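PDB 4K7J: GDSL-like Lipase/Acylhydrolase family protein from Neisseria meningitidis, which probably removes O-acetyl groups from peptidoglycan, as an esterase of the SGNH hydrolase family. Local coordinates for residues Gly60-Ala65 / Ala213-Ala219; Phe68-Leu73 / Tyr357-Glu362; Tyr90-Val94 / His104-Ser110; Tyr247-Phe253 / Ala287-Lys292. All coordinates share one frame; numbering follows the deposited sequence.

Contacts 1 and 4 meet at a bound acetate ion, held also by H351, at what is probably the SGNH active site. S62 N and G218 N of contact 1 and N250 ND2 of contact 4 all donate to its OXT. The centres of contacts 1 and 4 lie about 13 Å apart. H63 NE2 reaches T249 OG1 at 3.0 Å, and N250 ND2 lies 3.1 Å from A219 O. Contact 2 adjoins contact 1; their centres are about 14 Å apart, and H63 ND1 joins Y357 OH at 2.8 Å. Contact 3 belongs to the N-terminal family region. It touches contact 1 through Y90 OH, 3.6 Å from A65 O, but is about 29 Å from contact 4, centre to centre.

Contact 1 of 4, residues Gly60-Ala65 / Ala213-Ala219. With ACT (acetate ion), chain C.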
loop_
_atom_site.group_PDB
_atom_site.type_symbol
_atom_site.label_atom_id
_atom_site.label_comp_id
_atom_site.label_asym_id
_atom_site.label_seq_id
_atom_site.Cartn_x
_atom_site.Cartn_y
_atom_site.Cartn_z
ATOM N N GLY A 60 0.151 -3.727 3.026
ATOM C CA GLY A 60 -0.613 -4.826 3.593
ATOM C C GLY A 60 -0.415 -6.197 2.966
ATOM O O GLY A 60 0.661 -6.516 2.471
ATOM N N ASP A 61 -1.467 -7.008 2.989
ATOM C CA ASP A 61 -1.389 -8.397 2.546
ATOM C C ASP A 61 -2.108 -8.588 1.202
ATOM O O ASP A 61 -2.151 -7.676 0.391
ATOM C CB ASP A 61 -1.976 -9.319 3.618
ATOM C CG ASP A 61 -3.377 -8.897 4.050
ATOM O OD1 ASP A 61 -4.051 -8.152 3.292
ATOM O OD2 ASP A 61 -3.816 -9.304 5.159
ATOM N N SER A 62 -2.712 -9.751 0.974
ATOM C CA SER A 62 -3.269 -10.031 -0.343
ATOM C C SER A 62 -4.477 -9.157 -0.642
ATOM O O SER A 62 -4.761 -8.869 -1.803
ATOM C CB SER A 62 -3.630 -11.511 -0.509
ATOM O OG SER A 62 -4.910 -11.750 0.025
ATOM N N HIS A 63 -5.169 -8.705 0.397
ATOM C CA HIS A 63 -6.316 -7.822 0.183
ATOM C C HIS A 63 -5.820 -6.561 -0.526
ATOM O O HIS A 63 -6.493 -6.023 -1.409
ATOM C CB HIS A 63 -7.004 -7.436 1.509
ATOM C CG HIS A 63 -7.425 -8.599 2.355
ATOM N ND1 HIS A 63 -8.258 -9.601 1.896
ATOM C CD2 HIS A 63 -7.148 -8.903 3.648
ATOM C CE1 HIS A 63 -8.466 -10.475 2.869
ATOM N NE2 HIS A 63 -7.806 -10.072 3.942
ATOM N N THR A 64 -4.633 -6.106 -0.130
ATOM C CA THR A 64 -4.010 -4.929 -0.724
ATOM C C THR A 64 -3.362 -5.280 -2.068
ATOM O O THR A 64 -3.468 -4.525 -3.049
ATOM C CB THR A 64 -2.953 -4.327 0.232
ATOM O OG1 THR A 64 -3.599 -3.871 1.427
ATOM C CG2 THR A 64 -2.202 -3.133 -0.424
ATOM N N ALA A 65 -2.698 -6.430 -2.106
ATOM C CA ALA A 65 -1.923 -6.842 -3.275
ATOM C C ALA A 65 -2.753 -7.079 -4.548
ATOM O O ALA A 65 -2.215 -7.046 -5.657
ATOM C CB ALA A 65 -1.051 -8.079 -2.942
ATOM N N ALA A 213 -0.368 1.099 -3.587
ATOM C CA ALA A 213 -0.623 -0.186 -2.932
ATOM C C ALA A 213 0.656 -0.989 -2.799
ATOM O O ALA A 213 1.254 -1.354 -3.804
ATOM C CB ALA A 213 -1.663 -0.983 -3.731
ATOM N N MET A 214 1.080 -1.250 -1.566
ATOM C CA MET A 214 2.251 -2.079 -1.314
ATOM C C MET A 214 1.819 -3.333 -0.585
ATOM O O MET A 214 2.006 -3.445 0.630
ATOM C CB MET A 214 3.290 -1.351 -0.446
ATOM C CG MET A 214 3.984 -0.204 -1.114
ATOM S SD MET A 214 5.451 0.319 -0.207
ATOM C CE MET A 214 6.132 1.398 -1.457
ATOM N N GLY A 215 1.239 -4.267 -1.328
ATOM C CA GLY A 215 0.780 -5.521 -0.767
ATOM C C GLY A 215 1.663 -6.702 -1.105
ATOM O O GLY A 215 2.321 -6.730 -2.145
ATOM N N ILE A 216 1.662 -7.689 -0.209
ATOM C CA ILE A 216 2.365 -8.943 -0.420
ATOM C C ILE A 216 1.448 -10.082 0.005
ATOM O O ILE A 216 1.062 -10.146 1.169
ATOM C CB ILE A 216 3.626 -9.038 0.457
ATOM C CG1 ILE A 216 4.681 -8.002 0.054
ATOM C CG2 ILE A 216 4.210 -10.448 0.360
ATOM C CD1 ILE A 216 5.494 -8.420 -1.178
ATOM N N ASN A 217 1.094 -10.964 -0.926
ATOM C CA ASN A 217 0.220 -12.098 -0.616
ATOM C C ASN A 217 0.714 -12.869 0.602
ATOM O O ASN A 217 1.881 -13.268 0.655
ATOM C CB ASN A 217 0.112 -13.043 -1.813
ATOM C CG ASN A 217 -0.734 -12.474 -2.945
ATOM O OD1 ASN A 217 -1.455 -11.504 -2.768
ATOM N ND2 ASN A 217 -0.664 -13.102 -4.106
ATOM N N GLY A 218 -0.158 -13.054 1.594
ATOM C CA GLY A 218 0.202 -13.823 2.780
ATOM C C GLY A 218 0.952 -13.090 3.891
ATOM O O GLY A 218 1.194 -13.659 4.957
ATOM N N ALA A 219 1.305 -11.826 3.665
ATOM C CA ALA A 219 2.206 -11.120 4.582
ATOM C C ALA A 219 1.584 -10.727 5.925
ATOM O O ALA A 219 0.368 -10.562 6.048
ATOM C CB ALA A 219 2.796 -9.888 3.910
HETATM C C ACT C . -3.879 -13.139 2.379
HETATM O O ACT C . -3.904 -14.216 1.713
HETATM O OXT ACT C . -2.809 -12.476 2.376
HETATM C CH3 ACT C . -5.077 -12.645 3.127
HETATM O O HOH W 1 -2.239 -10.226 7.229
HETATM O O HOH W 2 -3.796 -10.518 -4.176
#
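N217 turns its amide oxygen onto S62, with OD1 3.1 Å from S62 CB. The same oxygen also lies near A65 CB. The amide nitrogen of N217 is held by G96 O. A65 CB packs on the backbone of G215. T64 CG2, on the far side of CB from the backbone N, comes within 3.7 Å of G215 N. T64 OG1 turns instead to Q58. The backbones pair as parallel strands at G60 and G215. G60 N donates to M214 O at 3.0 Å, and I216 N donates to G60 O at 3.1 Å. The sequence G60-D61-S62 fits the GDSL block of the SGNH hydrolases, at the end of strand 53-60. D61 caps the short helix that follows, with OD1 met by H63 N from above the carboxylate plane. Next to it, S62 N and G218 N both donate to OXT of the acetate, at 3.1 and 2.8 Å. With N250 ND2 as a third donor, this grip is consistent with an oxyanion hole. S62 OG stands 2.9 Å from the acetate carbon C, a placement consistent with S62 being the serine nucleophile of the family. The acetate methyl lies over one face of the H63 ring, 3.8 Å from NE2.

Contact 2 of 4, residues Phe68-Leu73 / Tyr357-Glu362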
loop_
_atom_site.group_PDB
_atom_site.type_symbol
_atom_site.label_atom_id
_atom_site.label_comp_id
_atom_site.label_asym_id
_atom_site.label_seq_id
_atom_site.Cartn_x
_atom_site.Cartn_y
_atom_site.Cartn_z
ATOM N N PHE A 68 -7.844 -4.483 -5.802
ATOM C CA PHE A 68 -9.288 -4.213 -5.927
ATOM C C PHE A 68 -9.806 -3.250 -4.850
ATOM O O PHE A 68 -10.697 -2.439 -5.100
ATOM C CB PHE A 68 -10.111 -5.507 -5.952
ATOM C CG PHE A 68 -9.976 -6.275 -7.234
ATOM C CD1 PHE A 68 -10.579 -5.817 -8.398
ATOM C CD2 PHE A 68 -9.238 -7.441 -7.285
ATOM C CE1 PHE A 68 -10.456 -6.522 -9.590
ATOM C CE2 PHE A 68 -9.101 -8.145 -8.476
ATOM C CZ PHE A 68 -9.716 -7.689 -9.623
ATOM N N PHE A 69 -9.228 -3.330 -3.660
ATOM C CA PHE A 69 -9.614 -2.458 -2.551
ATOM C C PHE A 69 -8.993 -1.090 -2.764
ATOM O O PHE A 69 -9.683 -0.070 -2.781
ATOM C CB PHE A 69 -9.131 -3.070 -1.224
ATOM C CG PHE A 69 -9.546 -2.307 0.010
ATOM C CD1 PHE A 69 -8.812 -1.219 0.454
ATOM C CD2 PHE A 69 -10.640 -2.713 0.758
ATOM C CE1 PHE A 69 -9.177 -0.540 1.609
ATOM C CE2 PHE A 69 -11.010 -2.031 1.909
ATOM C CZ PHE A 69 -10.282 -0.953 2.332
ATOM N N THR A 70 -7.680 -1.062 -2.944
ATOM C CA THR A 70 -6.977 0.216 -3.089
ATOM C C THR A 70 -7.353 0.992 -4.367
ATOM O O THR A 70 -7.330 2.216 -4.379
ATOM C CB THR A 70 -5.459 0.010 -3.002
ATOM O OG1 THR A 70 -5.115 -1.183 -3.708
ATOM C CG2 THR A 70 -5.037 -0.163 -1.544
ATOM N N ASP A 71 -7.728 0.294 -5.434
ATOM C CA ASP A 71 -8.093 1.003 -6.653
ATOM C C ASP A 71 -9.462 1.652 -6.519
ATOM O O ASP A 71 -9.729 2.688 -7.131
ATOM C CB ASP A 71 -8.068 0.090 -7.876
ATOM C CG ASP A 71 -8.310 0.852 -9.166
ATOM O OD1 ASP A 71 -7.561 1.823 -9.440
ATOM O OD2 ASP A 71 -9.264 0.501 -9.887
ATOM N N SER A 72 -10.328 1.054 -5.707
ATOM C CA SER A 72 -11.650 1.633 -5.487
ATOM C C SER A 72 -11.487 2.896 -4.650
ATOM O O SER A 72 -12.074 3.936 -4.948
ATOM C CB SER A 72 -12.583 0.627 -4.813
ATOM O OG SER A 72 -13.718 1.282 -4.270
ATOM N N LEU A 73 -10.651 2.801 -3.620
ATOM C CA LEU A 73 -10.286 3.948 -2.802
ATOM C C LEU A 73 -9.649 5.035 -3.678
ATOM O O LEU A 73 -9.971 6.229 -3.563
ATOM C CB LEU A 73 -9.314 3.506 -1.706
ATOM C CG LEU A 73 -8.952 4.512 -0.617
ATOM C CD1 LEU A 73 -10.188 4.814 0.205
ATOM C CD2 LEU A 73 -7.839 3.948 0.266
ATOM N N TYR A 357 -14.354 -6.232 -2.473
ATOM C CA TYR A 357 -13.294 -5.279 -2.148
ATOM C C TYR A 357 -13.705 -3.846 -2.490
ATOM O O TYR A 357 -13.408 -2.903 -1.737
ATOM C CB TYR A 357 -11.982 -5.640 -2.858
ATOM C CG TYR A 357 -11.263 -6.837 -2.282
ATOM C CD1 TYR A 357 -10.863 -6.858 -0.948
ATOM C CD2 TYR A 357 -10.979 -7.949 -3.072
ATOM C CE1 TYR A 357 -10.208 -7.952 -0.417
ATOM C CE2 TYR A 357 -10.323 -9.052 -2.546
ATOM C CZ TYR A 357 -9.938 -9.042 -1.214
ATOM O OH TYR A 357 -9.282 -10.127 -0.674
ATOM N N ARG A 358 -14.377 -3.681 -3.630
ATOM C CA ARG A 358 -14.814 -2.349 -4.037
ATOM C C ARG A 358 -15.779 -1.779 -3.003
ATOM O O ARG A 358 -15.684 -0.610 -2.640
ATOM C CB ARG A 358 -15.486 -2.371 -5.413
ATOM C CG ARG A 358 -15.836 -0.969 -5.928
ATOM C CD ARG A 358 -16.882 -0.998 -7.052
ATOM N NE ARG A 358 -18.170 -1.515 -6.589
ATOM C CZ ARG A 358 -18.829 -2.517 -7.165
ATOM N NH1 ARG A 358 -18.329 -3.110 -8.245
ATOM N NH2 ARG A 358 -19.992 -2.921 -6.667
ATOM N N ARG A 359 -16.686 -2.627 -2.520
ATOM C CA ARG A 359 -17.700 -2.216 -1.550
ATOM C C ARG A 359 -17.053 -1.783 -0.238
ATOM O O ARG A 359 -17.373 -0.721 0.313
ATOM C CB ARG A 359 -18.689 -3.361 -1.298
ATOM C CG ARG A 359 -19.768 -3.077 -0.248
ATOM C CD ARG A 359 -20.610 -4.340 0.049
ATOM N NE ARG A 359 -21.771 -4.060 0.904
ATOM C CZ ARG A 359 -22.656 -4.970 1.311
ATOM N NH1 ARG A 359 -22.537 -6.246 0.958
ATOM N NH2 ARG A 359 -23.669 -4.601 2.083
ATOM N N ALA A 360 -16.140 -2.608 0.264
ATOM C CA ALA A 360 -15.465 -2.305 1.518
ATOM C C ALA A 360 -14.705 -0.985 1.409
ATOM O O ALA A 360 -14.721 -0.175 2.333
ATOM C CB ALA A 360 -14.515 -3.447 1.906
ATOM N N ALA A 361 -14.053 -0.759 0.272
ATOM C CA ALA A 361 -13.239 0.456 0.108
ATOM C C ALA A 361 -14.081 1.723 -0.018
ATOM O O ALA A 361 -13.677 2.801 0.445
ATOM C CB ALA A 361 -12.299 0.314 -1.072
ATOM N N GLU A 362 -15.250 1.598 -0.642
ATOM C CA GLU A 362 -16.166 2.732 -0.760
ATOM C C GLU A 362 -16.643 3.165 0.626
ATOM O O GLU A 362 -16.813 4.354 0.896
ATOM C CB GLU A 362 -17.347 2.395 -1.684
ATOM C CG GLU A 362 -16.980 2.351 -3.173
ATOM C CD GLU A 362 -18.170 2.059 -4.075
ATOM O OE1 GLU A 362 -19.312 2.031 -3.576
ATOM O OE2 GLU A 362 -17.966 1.857 -5.291
HETATM O O HOH W 3 -15.398 2.496 -6.138
#
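Two helices of the alpha/beta domain pack here, 68-81 against 354-373, with F69 and A361 at the centre. The axes of the two short segments come within 7.6 Å and their directions differ by 45°. With chi1 at -176°, the F69 ring swings off on the side opposite the backbone N and turns one face to A361. A361 CB stands over the middle of that ring, 3.8 Å from its centroid and 7° off the normal, as a CH-pi contact. The same methyl presses on F69 O at 3.1 Å. A360 CB meets the ring from its edge, 3.8 Å from F69 CE2. At the start of the pair F68 CB touches Y357 CB at 3.6 Å. The tyrosine ring leads away from there, and its OH bonds to H63. S72 OG lies 3.2 Å from R358 O and may donate to it. It also bonds a water that donates to E362 OE2, so one water links the two helices. F69 also touches Q58 of strand 53-60 and the W326 ring, with L364 beside it. Helices packed on one another beside a central, largely parallel sheet are typical of the alpha/beta/alpha fold of SGNH hydrolases.

Contact 3 of 4, residues Tyr90-Val94 / His104-Ser110; sequences YPANV and HNGNWQS
A chi1 of -66° leaves H104 CG beside its own backbone N, and from there one face of the ring comes against the A92-N93 peptide. A92 C lies 3.8 Å above the ring centre, and N93 N is nearer the rim on the same face. At the edge, H104 NE2 donates to Y90 O at 2.7 Å. The oxygen lies in the ring plane, but the donor stands 57° out of the carbonyl plane. N93 and H104 run antiparallel alongside one another, amide and ring planes 73° apart, and N93 OD1 comes to 3.6 Å from H104 CB. S110 has OG between the backbone N and the carbonyl carbon, and it donates to N93 O at 2.8 Å on a lone pair. W108 packs on A92 and P91. W108 CB meets A92 CB at 4.2 Å, and W108 CZ3 lies 4.1 Å from P91 CB. P91 O, 3.2 Å from W108 CE3, is buried with no polar partner in the model. The strands 102-106 and 109-112 belong to two different antiparallel sheets, so residues 104-110 pass from one sheet to the other. The loop 90-94 is tied to both sides of that crossing. N93 O is gripped twice, by S110 OG and by a water that also takes S110 N. The bonds from H104 and S110 thus fix the carbonyls of Y90 and N93, and the first requires a proton on NE2 of H104.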
loop_
_atom_site.group_PDB
_atom_site.type_symbol
_atom_site.label_atom_id
_atom_site.label_comp_id
_atom_site.label_asym_id
_atom_site.label_seq_id
_atom_site.Cartn_x
_atom_site.Cartn_y
_atom_site.Cartn_z
ATOM N N TYR A 90 4.405 -1.215 -9.130
ATOM C CA TYR A 90 5.400 -2.272 -9.310
ATOM C C TYR A 90 6.335 -1.914 -10.451
ATOM O O TYR A 90 5.924 -1.270 -11.406
ATOM C CB TYR A 90 4.738 -3.602 -9.666
ATOM C CG TYR A 90 3.803 -4.196 -8.630
ATOM C CD1 TYR A 90 3.819 -3.770 -7.306
ATOM C CD2 TYR A 90 2.911 -5.208 -8.980
ATOM C CE1 TYR A 90 2.964 -4.325 -6.362
ATOM C CE2 TYR A 90 2.049 -5.775 -8.042
ATOM C CZ TYR A 90 2.080 -5.329 -6.740
ATOM O OH TYR A 90 1.227 -5.875 -5.816
ATOM N N PRO A 91 7.591 -2.357 -10.371
ATOM C CA PRO A 91 8.491 -2.156 -11.511
ATOM C C PRO A 91 8.274 -3.201 -12.616
ATOM O O PRO A 91 8.850 -3.058 -13.689
ATOM C CB PRO A 91 9.872 -2.324 -10.881
ATOM C CG PRO A 91 9.651 -3.294 -9.770
ATOM C CD PRO A 91 8.272 -2.988 -9.229
ATOM N N ALA A 92 7.452 -4.220 -12.357
ATOM C CA ALA A 92 7.219 -5.314 -13.307
ATOM C C ALA A 92 6.013 -6.120 -12.852
ATOM O O ALA A 92 5.573 -5.957 -11.719
ATOM C CB ALA A 92 8.450 -6.226 -13.391
ATOM N N ASN A 93 5.480 -6.980 -13.721
ATOM C CA ASN A 93 4.443 -7.921 -13.302
ATOM C C ASN A 93 4.948 -8.711 -12.108
ATOM O O ASN A 93 6.101 -9.124 -12.081
ATOM C CB ASN A 93 4.051 -8.893 -14.426
ATOM C CG ASN A 93 3.374 -8.197 -15.586
ATOM O OD1 ASN A 93 2.541 -7.301 -15.385
ATOM N ND2 ASN A 93 3.739 -8.587 -16.814
ATOM N N VAL A 94 4.075 -8.889 -11.126
ATOM C CA VAL A 94 4.354 -9.706 -9.957
ATOM C C VAL A 94 3.319 -10.819 -9.912
ATOM O O VAL A 94 2.114 -10.554 -9.829
ATOM C CB VAL A 94 4.239 -8.890 -8.654
ATOM C CG1 VAL A 94 4.362 -9.813 -7.421
ATOM C CG2 VAL A 94 5.259 -7.768 -8.619
ATOM N N HIS A 104 2.282 -3.571 -17.621
ATOM C CA HIS A 104 3.718 -3.756 -17.799
ATOM C C HIS A 104 4.034 -4.576 -19.040
ATOM O O HIS A 104 3.391 -5.588 -19.315
ATOM C CB HIS A 104 4.325 -4.471 -16.589
ATOM C CG HIS A 104 4.289 -3.681 -15.318
ATOM N ND1 HIS A 104 3.191 -3.666 -14.484
ATOM C CD2 HIS A 104 5.225 -2.901 -14.725
ATOM C CE1 HIS A 104 3.450 -2.903 -13.436
ATOM N NE2 HIS A 104 4.676 -2.431 -13.555
ATOM N N ASN A 105 5.045 -4.144 -19.775
ATOM C CA ASN A 105 5.543 -4.895 -20.921
ATOM C C ASN A 105 7.061 -4.777 -20.999
ATOM O O ASN A 105 7.583 -3.755 -21.427
ATOM C CB ASN A 105 4.913 -4.365 -22.211
ATOM C CG ASN A 105 5.570 -4.931 -23.458
ATOM O OD1 ASN A 105 5.991 -6.093 -23.488
ATOM N ND2 ASN A 105 5.667 -4.106 -24.496
ATOM N N GLY A 106 7.769 -5.817 -20.577
ATOM C CA GLY A 106 9.216 -5.776 -20.565
ATOM C C GLY A 106 9.821 -7.095 -20.160
ATOM O O GLY A 106 9.108 -8.079 -19.973
ATOM N N ASN A 107 11.136 -7.119 -20.000
ATOM C CA ASN A 107 11.831 -8.369 -19.699
ATOM C C ASN A 107 12.416 -8.422 -18.291
ATOM O O ASN A 107 13.154 -9.345 -17.956
ATOM C CB ASN A 107 12.923 -8.639 -20.736
ATOM C CG ASN A 107 13.943 -7.507 -20.830
ATOM O OD1 ASN A 107 14.106 -6.716 -19.903
ATOM N ND2 ASN A 107 14.656 -7.447 -21.957
ATOM N N TRP A 108 12.092 -7.431 -17.467
ATOM C CA TRP A 108 12.515 -7.452 -16.063
ATOM C C TRP A 108 11.902 -8.647 -15.313
ATOM O O TRP A 108 10.799 -9.099 -15.644
ATOM C CB TRP A 108 12.145 -6.135 -15.368
ATOM C CG TRP A 108 12.825 -4.914 -15.942
ATOM C CD1 TRP A 108 13.686 -4.871 -17.006
ATOM C CD2 TRP A 108 12.684 -3.566 -15.486
ATOM N NE1 TRP A 108 14.092 -3.575 -17.230
ATOM C CE2 TRP A 108 13.483 -2.756 -16.314
ATOM C CE3 TRP A 108 11.960 -2.965 -14.449
ATOM C CZ2 TRP A 108 13.585 -1.374 -16.134
ATOM C CZ3 TRP A 108 12.052 -1.600 -14.280
ATOM C CH2 TRP A 108 12.861 -0.817 -15.116
ATOM N N GLN A 109 12.610 -9.161 -14.311
ATOM C CA GLN A 109 12.078 -10.272 -13.517
ATOM C C GLN A 109 11.853 -9.893 -12.057
ATOM O O GLN A 109 12.806 -9.578 -11.354
ATOM C CB GLN A 109 13.004 -11.488 -13.589
ATOM C CG GLN A 109 12.461 -12.672 -12.781
ATOM C CD GLN A 109 11.090 -13.140 -13.278
ATOM O OE1 GLN A 109 10.864 -13.274 -14.492
ATOM N NE2 GLN A 109 10.163 -13.382 -12.339
ATOM N N SER A 110 10.601 -9.942 -11.598
ATOM C CA SER A 110 10.290 -9.574 -10.213
ATOM C C SER A 110 10.653 -10.663 -9.201
ATOM O O SER A 110 10.781 -11.838 -9.542
ATOM C CB SER A 110 8.813 -9.208 -10.057
ATOM O OG SER A 110 7.998 -10.340 -10.338
HETATM O O HOH W 4 0.957 -5.605 -17.015
HETATM O O HOH W 5 8.415 -10.130 -13.385
#

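Contact 4 of 4, residues Tyr247-Phe253 / Ala287-Lys292. With ACT (acetate ion), chain C.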
loop_
_atom_site.group_PDB
_atom_site.type_symbol
_atom_site.label_atom_id
_atom_site.label_comp_id
_atom_site.label_asym_id
_atom_site.label_seq_id
_atom_site.Cartn_x
_atom_site.Cartn_y
_atom_site.Cartn_z
ATOM N N TYR A 247 -3.217 -5.336 7.723
ATOM C CA TYR A 247 -2.794 -6.702 7.963
ATOM C C TYR A 247 -3.777 -7.329 8.942
ATOM O O TYR A 247 -4.785 -6.726 9.272
ATOM C CB TYR A 247 -1.382 -6.743 8.551
ATOM C CG TYR A 247 -0.262 -6.240 7.638
ATOM C CD1 TYR A 247 0.382 -7.098 6.755
ATOM C CD2 TYR A 247 0.177 -4.925 7.709
ATOM C CE1 TYR A 247 1.415 -6.655 5.948
ATOM C CE2 TYR A 247 1.215 -4.464 6.909
ATOM C CZ TYR A 247 1.833 -5.334 6.031
ATOM O OH TYR A 247 2.863 -4.884 5.234
ATOM N N GLY A 248 -3.492 -8.535 9.408
ATOM C CA GLY A 248 -4.323 -9.124 10.446
ATOM C C GLY A 248 -4.867 -10.476 10.065
ATOM O O GLY A 248 -4.936 -11.377 10.895
ATOM N N THR A 249 -5.240 -10.622 8.799
ATOM C CA THR A 249 -5.811 -11.879 8.319
ATOM C C THR A 249 -4.845 -13.048 8.459
ATOM O O THR A 249 -5.212 -14.110 8.947
ATOM C CB THR A 249 -6.270 -11.744 6.863
ATOM O OG1 THR A 249 -7.314 -10.763 6.790
ATOM C CG2 THR A 249 -6.792 -13.065 6.331
ATOM N N ASN A 250 -3.598 -12.857 8.047
ATOM C CA ASN A 250 -2.624 -13.935 8.160
ATOM C C ASN A 250 -2.138 -14.169 9.588
ATOM O O ASN A 250 -1.966 -15.320 10.002
ATOM C CB ASN A 250 -1.456 -13.693 7.196
ATOM C CG ASN A 250 -1.918 -13.651 5.741
ATOM O OD1 ASN A 250 -2.393 -14.645 5.216
ATOM N ND2 ASN A 250 -1.800 -12.491 5.102
ATOM N N GLU A 251 -1.914 -13.088 10.338
ATOM C CA GLU A 251 -1.578 -13.223 11.755
ATOM C C GLU A 251 -2.642 -14.110 12.410
ATOM O O GLU A 251 -2.327 -15.000 13.194
ATOM C CB GLU A 251 -1.541 -11.852 12.455
ATOM C CG GLU A 251 -0.348 -10.958 12.103
ATOM C CD GLU A 251 -0.573 -10.101 10.861
ATOM O OE1 GLU A 251 -1.440 -10.469 10.050
ATOM O OE2 GLU A 251 0.115 -9.056 10.701
ATOM N N ALA A 252 -3.902 -13.875 12.052
ATOM C CA ALA A 252 -5.027 -14.605 12.648
ATOM C C ALA A 252 -4.977 -16.106 12.410
ATOM O O ALA A 252 -5.542 -16.873 13.187
ATOM C CB ALA A 252 -6.342 -14.057 12.142
ATOM N N PHE A 253 -4.322 -16.533 11.333
ATOM C CA PHE A 253 -4.274 -17.968 11.025
ATOM C C PHE A 253 -3.074 -18.674 11.640
ATOM O O PHE A 253 -2.897 -19.880 11.455
ATOM C CB PHE A 253 -4.352 -18.221 9.518
ATOM C CG PHE A 253 -5.746 -18.187 8.989
ATOM C CD1 PHE A 253 -6.540 -19.324 9.024
ATOM C CD2 PHE A 253 -6.286 -17.014 8.499
ATOM C CE1 PHE A 253 -7.837 -19.294 8.556
ATOM C CE2 PHE A 253 -7.581 -16.978 8.022
ATOM C CZ PHE A 253 -8.359 -18.125 8.052
ATOM N N ALA A 287 -8.548 -6.323 10.916
ATOM C CA ALA A 287 -8.807 -7.450 10.033
ATOM C C ALA A 287 -10.314 -7.677 9.802
ATOM O O ALA A 287 -11.120 -7.514 10.728
ATOM C CB ALA A 287 -8.157 -8.700 10.583
ATOM N N PRO A 288 -10.695 -8.048 8.564
ATOM C CA PRO A 288 -12.085 -8.439 8.306
ATOM C C PRO A 288 -12.373 -9.766 8.980
ATOM O O PRO A 288 -11.436 -10.440 9.400
ATOM C CB PRO A 288 -12.119 -8.626 6.782
ATOM C CG PRO A 288 -10.705 -8.982 6.411
ATOM C CD PRO A 288 -9.851 -8.165 7.356
ATOM N N GLU A 289 -13.638 -10.153 9.082
ATOM C CA GLU A 289 -13.923 -11.500 9.534
ATOM C C GLU A 289 -13.424 -12.471 8.474
ATOM O O GLU A 289 -13.634 -12.263 7.283
ATOM C CB GLU A 289 -15.417 -11.730 9.798
ATOM C CG GLU A 289 -15.710 -13.168 10.251
ATOM C CD GLU A 289 -17.132 -13.383 10.761
ATOM O OE1 GLU A 289 -18.082 -13.366 9.949
ATOM O OE2 GLU A 289 -17.296 -13.586 11.981
ATOM N N SER A 290 -12.743 -13.519 8.925
ATOM C CA SER A 290 -12.359 -14.641 8.086
ATOM C C SER A 290 -12.970 -15.875 8.709
ATOM O O SER A 290 -13.339 -15.860 9.885
ATOM C CB SER A 290 -10.835 -14.814 8.055
ATOM O OG SER A 290 -10.211 -13.717 7.412
ATOM N N LEU A 291 -13.074 -16.940 7.923
ATOM C CA LEU A 291 -13.568 -18.213 8.423
ATOM C C LEU A 291 -12.534 -19.296 8.197
ATOM O O LEU A 291 -11.965 -19.399 7.112
ATOM C CB LEU A 291 -14.873 -18.593 7.724
ATOM C CG LEU A 291 -15.961 -17.527 7.859
ATOM C CD1 LEU A 291 -17.232 -17.940 7.129
ATOM C CD2 LEU A 291 -16.246 -17.251 9.330
ATOM N N LYS A 292 -12.295 -20.090 9.237
ATOM C CA LYS A 292 -11.442 -21.263 9.160
ATOM C C LYS A 292 -12.173 -22.334 8.366
ATOM O O LYS A 292 -11.567 -23.195 7.728
ATOM C CB LYS A 292 -11.149 -21.777 10.566
ATOM C CG LYS A 292 -10.110 -22.874 10.611
ATOM C CD LYS A 292 -8.838 -22.398 9.932
ATOM C CE LYS A 292 -7.761 -23.470 9.909
ATOM N NZ LYS A 292 -6.498 -22.931 9.336
HETATM C C ACT C . -3.879 -13.139 2.379
HETATM O O ACT C . -3.904 -14.216 1.713
HETATM O OXT ACT C . -2.809 -12.476 2.376
HETATM C CH3 ACT C . -5.077 -12.645 3.127
HETATM O O HOH W 6 -9.100 -11.568 8.476
#
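G248 takes a positive phi (125°) before the short helical turn 249-252, and its backbone comes to 4.8 Å, CA to CA, from A287 in the irregular segment 287-292. A287 CB points at this bend and rests 3.8 Å from G248 C. The T249 side chain lies across P288, its OG1 3.7 Å from P288 CD. The hydroxyl itself bonds H63 NE2. It also shares one water with P288 O and S290 OG, and the water donates to both of these. These segments follow the neighbouring parallel strands 242-246 and 281-286 of the central sheet. G248-T249-N250 fits the asparagine block of SGNH hydrolases. N250 ND2 donates almost straight to OXT of the bound acetate, at 2.9 Å and 172°, as expected of an oxyanion-hole asparagine. Farther out, F253 closes on 290-292. S290 CB approaches its ring obliquely, 3.9 Å from F253 CE2. L291 O sits in the ring plane at the edge. K292 bends at chi2 (55°) and brings CD and NZ to the edge of the ring, with CD 3.5 Å from F253 CE1. Its NZ also lies in the ring plane and not over a face. A bound EPE molecule comes within about 3 Å of the K292 side chain. T249 CG2 faces S290 OG and, at 3.7 Å, the acetate CH3.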